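Local coordinates for superoxide reductase (Giardia intestinalis, PDB 4D7P), which probably reduces superoxide to hydrogen peroxide at a mononuclear non-haem iron centre, protecting the parasite against oxidative stress, at residues E17-E22 with A97-H102. Numbering follows the deposited sequence.
Sequences EKHVPE and AYCNLH. With FE (Fe (III) ion), chain B.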
ATOM      1  N   GLU A  17     -17.984   4.094 -19.848  1.00 74.62           N
ATOM      2  CA  GLU A  17     -17.177   4.278 -18.635  1.00 68.61           C
ATOM      3  C   GLU A  17     -15.727   3.852 -18.908  1.00 64.01           C
ATOM      4  O   GLU A  17     -15.487   2.846 -19.590  1.00 56.75           O
ATOM      5  CB  GLU A  17     -17.780   3.480 -17.468  1.00 67.50           C
ATOM      6  CG  GLU A  17     -17.013   3.556 -16.151  1.00 67.51           C
ATOM      7  CD  GLU A  17     -17.617   2.667 -15.066  1.00 68.85           C
ATOM      8  OE1 GLU A  17     -18.779   2.905 -14.672  1.00 66.87           O
ATOM      9  OE2 GLU A  17     -16.927   1.728 -14.605  1.00 63.62           O
ATOM     10  N   LYS A  18     -14.761   4.617 -18.395  1.00 62.33           N
ATOM     11  CA  LYS A  18     -13.362   4.390 -18.753  1.00 55.70           C
ATOM     12  C   LYS A  18     -12.499   4.020 -17.548  1.00 47.57           C
ATOM     13  O   LYS A  18     -12.543   4.663 -16.497  1.00 41.12           O
ATOM     14  CB  LYS A  18     -12.781   5.625 -19.453  1.00 59.03           C
ATOM     15  CG  LYS A  18     -13.641   6.177 -20.592  1.00 64.72           C
ATOM     16  CD  LYS A  18     -13.781   5.200 -21.765  1.00 65.14           C
ATOM     17  CE  LYS A  18     -14.603   5.819 -22.901  1.00 64.35           C
ATOM     18  NZ  LYS A  18     -14.729   4.936 -24.099  1.00 64.41           N
ATOM     19  N   HIS A  19     -11.711   2.966 -17.721  1.00 46.46           N
ATOM     20  CA  HIS A  19     -10.840   2.459 -16.670  1.00 36.86           C
ATOM     21  C   HIS A  19      -9.357   2.637 -17.067  1.00 37.93           C
ATOM     22  O   HIS A  19      -8.472   2.599 -16.218  1.00 41.00           O
ATOM     23  CB  HIS A  19     -11.122   0.971 -16.389  1.00 36.31           C
ATOM     24  CG  HIS A  19     -12.417   0.684 -15.676  1.00 35.89           C
ATOM     25  ND1 HIS A  19     -13.609   0.494 -16.344  1.00 36.66           N
ATOM     26  CD2 HIS A  19     -12.688   0.460 -14.366  1.00 40.18           C
ATOM     27  CE1 HIS A  19     -14.564   0.214 -15.472  1.00 39.18           C
ATOM     28  NE2 HIS A  19     -14.031   0.173 -14.264  1.00 30.88           N
ATOM     29  N   VAL A  20      -9.081   2.824 -18.355  1.00 41.11           N
ATOM     30  CA  VAL A  20      -7.695   2.747 -18.815  1.00 39.20           C
ATOM     31  C   VAL A  20      -6.835   3.904 -18.321  1.00 39.86           C
ATOM     32  O   VAL A  20      -7.142   5.058 -18.589  1.00 39.31           O
ATOM     33  CB  VAL A  20      -7.629   2.690 -20.331  1.00 44.25           C
ATOM     34  CG1 VAL A  20      -6.166   2.629 -20.786  1.00 36.86           C
ATOM     35  CG2 VAL A  20      -8.415   1.486 -20.826  1.00 45.02           C
ATOM     36  N   PRO A  21      -5.747   3.596 -17.595  1.00 40.40           N
ATOM     37  CA  PRO A  21      -4.910   4.665 -17.033  1.00 35.27           C
ATOM     38  C   PRO A  21      -4.131   5.457 -18.092  1.00 38.22           C
ATOM     39  O   PRO A  21      -3.091   4.993 -18.568  1.00 40.77           O
ATOM     40  CB  PRO A  21      -3.954   3.906 -16.096  1.00 36.36           C
ATOM     41  CG  PRO A  21      -3.897   2.522 -16.650  1.00 34.91           C
ATOM     42  CD  PRO A  21      -5.265   2.253 -17.219  1.00 37.97           C
ATOM     43  N   GLU A  22      -4.636   6.638 -18.455  1.00 37.34           N
ATOM     44  CA  GLU A  22      -3.893   7.557 -19.321  1.00 33.75           C
ATOM     45  C   GLU A  22      -2.544   7.894 -18.702  1.00 35.93           C
ATOM     46  O   GLU A  22      -2.464   8.202 -17.520  1.00 39.70           O
ATOM     47  CB  GLU A  22      -4.682   8.851 -19.563  1.00 40.43           C
ATOM     48  CG  GLU A  22      -4.058   9.777 -20.623  1.00 49.85           C
ATOM     49  CD  GLU A  22      -4.632  11.202 -20.609  1.00 53.83           C
ATOM     50  OE1 GLU A  22      -4.606  11.853 -19.538  1.00 48.07           O
ATOM     51  OE2 GLU A  22      -5.087  11.682 -21.674  1.00 53.58           O
ATOM     52  N   ALA A  97      -4.507  -0.089 -13.579  1.00 31.26           N
ATOM     53  CA  ALA A  97      -5.542   0.396 -12.673  1.00 27.93           C
ATOM     54  C   ALA A  97      -6.453  -0.749 -12.266  1.00 33.45           C
ATOM     55  O   ALA A  97      -6.833  -1.560 -13.104  1.00 32.21           O
ATOM     56  CB  ALA A  97      -6.349   1.516 -13.327  1.00 30.58           C
ATOM     57  N   TYR A  98      -6.794  -0.811 -10.980  1.00 28.88           N
ATOM     58  CA  TYR A  98      -7.675  -1.853 -10.455  1.00 30.92           C
ATOM     59  C   TYR A  98      -8.997  -1.262  -9.984  1.00 34.07           C
ATOM     60  O   TYR A  98      -9.023  -0.435  -9.071  1.00 30.51           O
ATOM     61  CB  TYR A  98      -7.012  -2.611  -9.285  1.00 38.47           C
ATOM     62  CG  TYR A  98      -8.022  -3.299  -8.380  1.00 33.33           C
ATOM     63  CD1 TYR A  98      -8.734  -4.413  -8.823  1.00 36.16           C
ATOM     64  CD2 TYR A  98      -8.283  -2.825  -7.092  1.00 37.91           C
ATOM     65  CE1 TYR A  98      -9.681  -5.038  -8.017  1.00 33.83           C
ATOM     66  CE2 TYR A  98      -9.226  -3.452  -6.273  1.00 38.84           C
ATOM     67  CZ  TYR A  98      -9.925  -4.558  -6.750  1.00 36.80           C
ATOM     68  OH  TYR A  98     -10.871  -5.195  -5.964  1.00 34.95           O
ATOM     69  N   CYS A  99     -10.089  -1.693 -10.602  1.00 30.63           N
ATOM     70  CA  CYS A  99     -11.423  -1.300 -10.175  1.00 25.36           C
ATOM     71  C   CYS A  99     -12.087  -2.484  -9.495  1.00 31.38           C
ATOM     72  O   CYS A  99     -12.015  -3.608  -9.996  1.00 32.13           O
ATOM     73  CB  CYS A  99     -12.258  -0.830 -11.359  1.00 35.93           C
ATOM     74  SG  CYS A  99     -14.030  -0.733 -11.010  1.00 36.21           S
ATOM     75  N   ASN A 100     -12.731  -2.247  -8.356  1.00 28.84           N
ATOM     76  CA  ASN A 100     -13.287  -3.364  -7.597  1.00 32.08           C
ATOM     77  C   ASN A 100     -14.352  -4.090  -8.403  1.00 36.39           C
ATOM     78  O   ASN A 100     -14.435  -5.312  -8.370  1.00 41.12           O
ATOM     79  CB  ASN A 100     -13.863  -2.897  -6.259  1.00 32.40           C
ATOM     80  CG  ASN A 100     -15.100  -2.029  -6.428  1.00 37.80           C
ATOM     81  OD1 ASN A 100     -15.102  -1.079  -7.214  1.00 31.22           O
ATOM     82  ND2 ASN A 100     -16.157  -2.354  -5.697  1.00 35.72           N
ATOM     83  N   LEU A 101     -15.148  -3.350  -9.163  1.00 37.38           N
ATOM     84  CA  LEU A 101     -16.231  -3.987  -9.899  1.00 40.37           C
ATOM     85  C   LEU A 101     -15.737  -4.567 -11.215  1.00 37.87           C
ATOM     86  O   LEU A 101     -16.231  -5.596 -11.662  1.00 39.31           O
ATOM     87  CB  LEU A 101     -17.373  -3.000 -10.155  1.00 38.17           C
ATOM     88  CG  LEU A 101     -18.147  -2.542  -8.916  1.00 37.85           C
ATOM     89  CD1 LEU A 101     -19.259  -1.579  -9.301  1.00 35.08           C
ATOM     90  CD2 LEU A 101     -18.706  -3.737  -8.144  1.00 41.26           C
ATOM     91  N   HIS A 102     -14.742  -3.931 -11.827  1.00 38.83           N
ATOM     92  CA  HIS A 102     -14.436  -4.230 -13.224  1.00 38.08           C
ATOM     93  C   HIS A 102     -13.033  -4.737 -13.505  1.00 42.76           C
ATOM     94  O   HIS A 102     -12.643  -4.865 -14.665  1.00 46.29           O
ATOM     95  CB  HIS A 102     -14.714  -2.990 -14.065  1.00 34.68           C
ATOM     96  CG  HIS A 102     -16.141  -2.551 -13.997  1.00 36.42           C
ATOM     97  ND1 HIS A 102     -16.511  -1.246 -13.762  1.00 34.06           N
ATOM     98  CD2 HIS A 102     -17.295  -3.258 -14.102  1.00 40.91           C
ATOM     99  CE1 HIS A 102     -17.829  -1.163 -13.727  1.00 38.71           C
ATOM    100  NE2 HIS A 102     -18.329  -2.370 -13.932  1.00 37.36           N
TER
HETATM  101 FE    FE B 201     -15.275   0.418 -12.670  1.00 37.83          FE
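His-19 from 17-22 and Cys-99 and His-102 from 97-102 converge on one iron ion, and no hydrogen bond joins the two segments directly. His-19 binds the metal through NE2 at 2.0 Å, whereas His-102 uses ND1, the ring nitrogen nearer its backbone, at 2.3 Å. Their rings meet rim to rim with planes 87° apart, and His-19 NE2 comes within 2.9 Å of His-102 ND1 because both are ligands of the same ion. Cys-99 SG lies 2.4 Å from the iron, at the edge of the His-19 ring; its CB packs 3.3 Å from His-19 CD2. With SG anti to the backbone N (chi1 165°), the sulfur reaches past that edge to the metal. The backbone N-H of His-102 is shared weakly between SG and the carbonyl O of Cys-99, which folds the 99-102 turn around the sulfur.

The closely packed, buried flank continues from the iron toward the strands. Ala-97 CB rests against the carbonyl O of His-19 and touches Pro-21 CD at 4.1 Å, while Trp-105 stacks on the His-19 ring. The other flank is looser and more exposed to solvent. There the extended Glu-17 side chain, its CG anti to the backbone N (chi1 178°), points OE2 at the metal from the side opposite the sulfur, stopping 2.9 Å from the iron. This is longer than the Fe-N and Fe-S bonds made by the two segments, so the carboxylate sits near the sixth position without being firmly bound. His-40 and His-46 complete the set of four histidines around the iron, with Cys-99 as the axial thiolate and Glu-17 facing the sixth position: the mononuclear Fe(His)4(Cys) site of superoxide reductases, here at one end of the desulfoferrodoxin beta-sandwich.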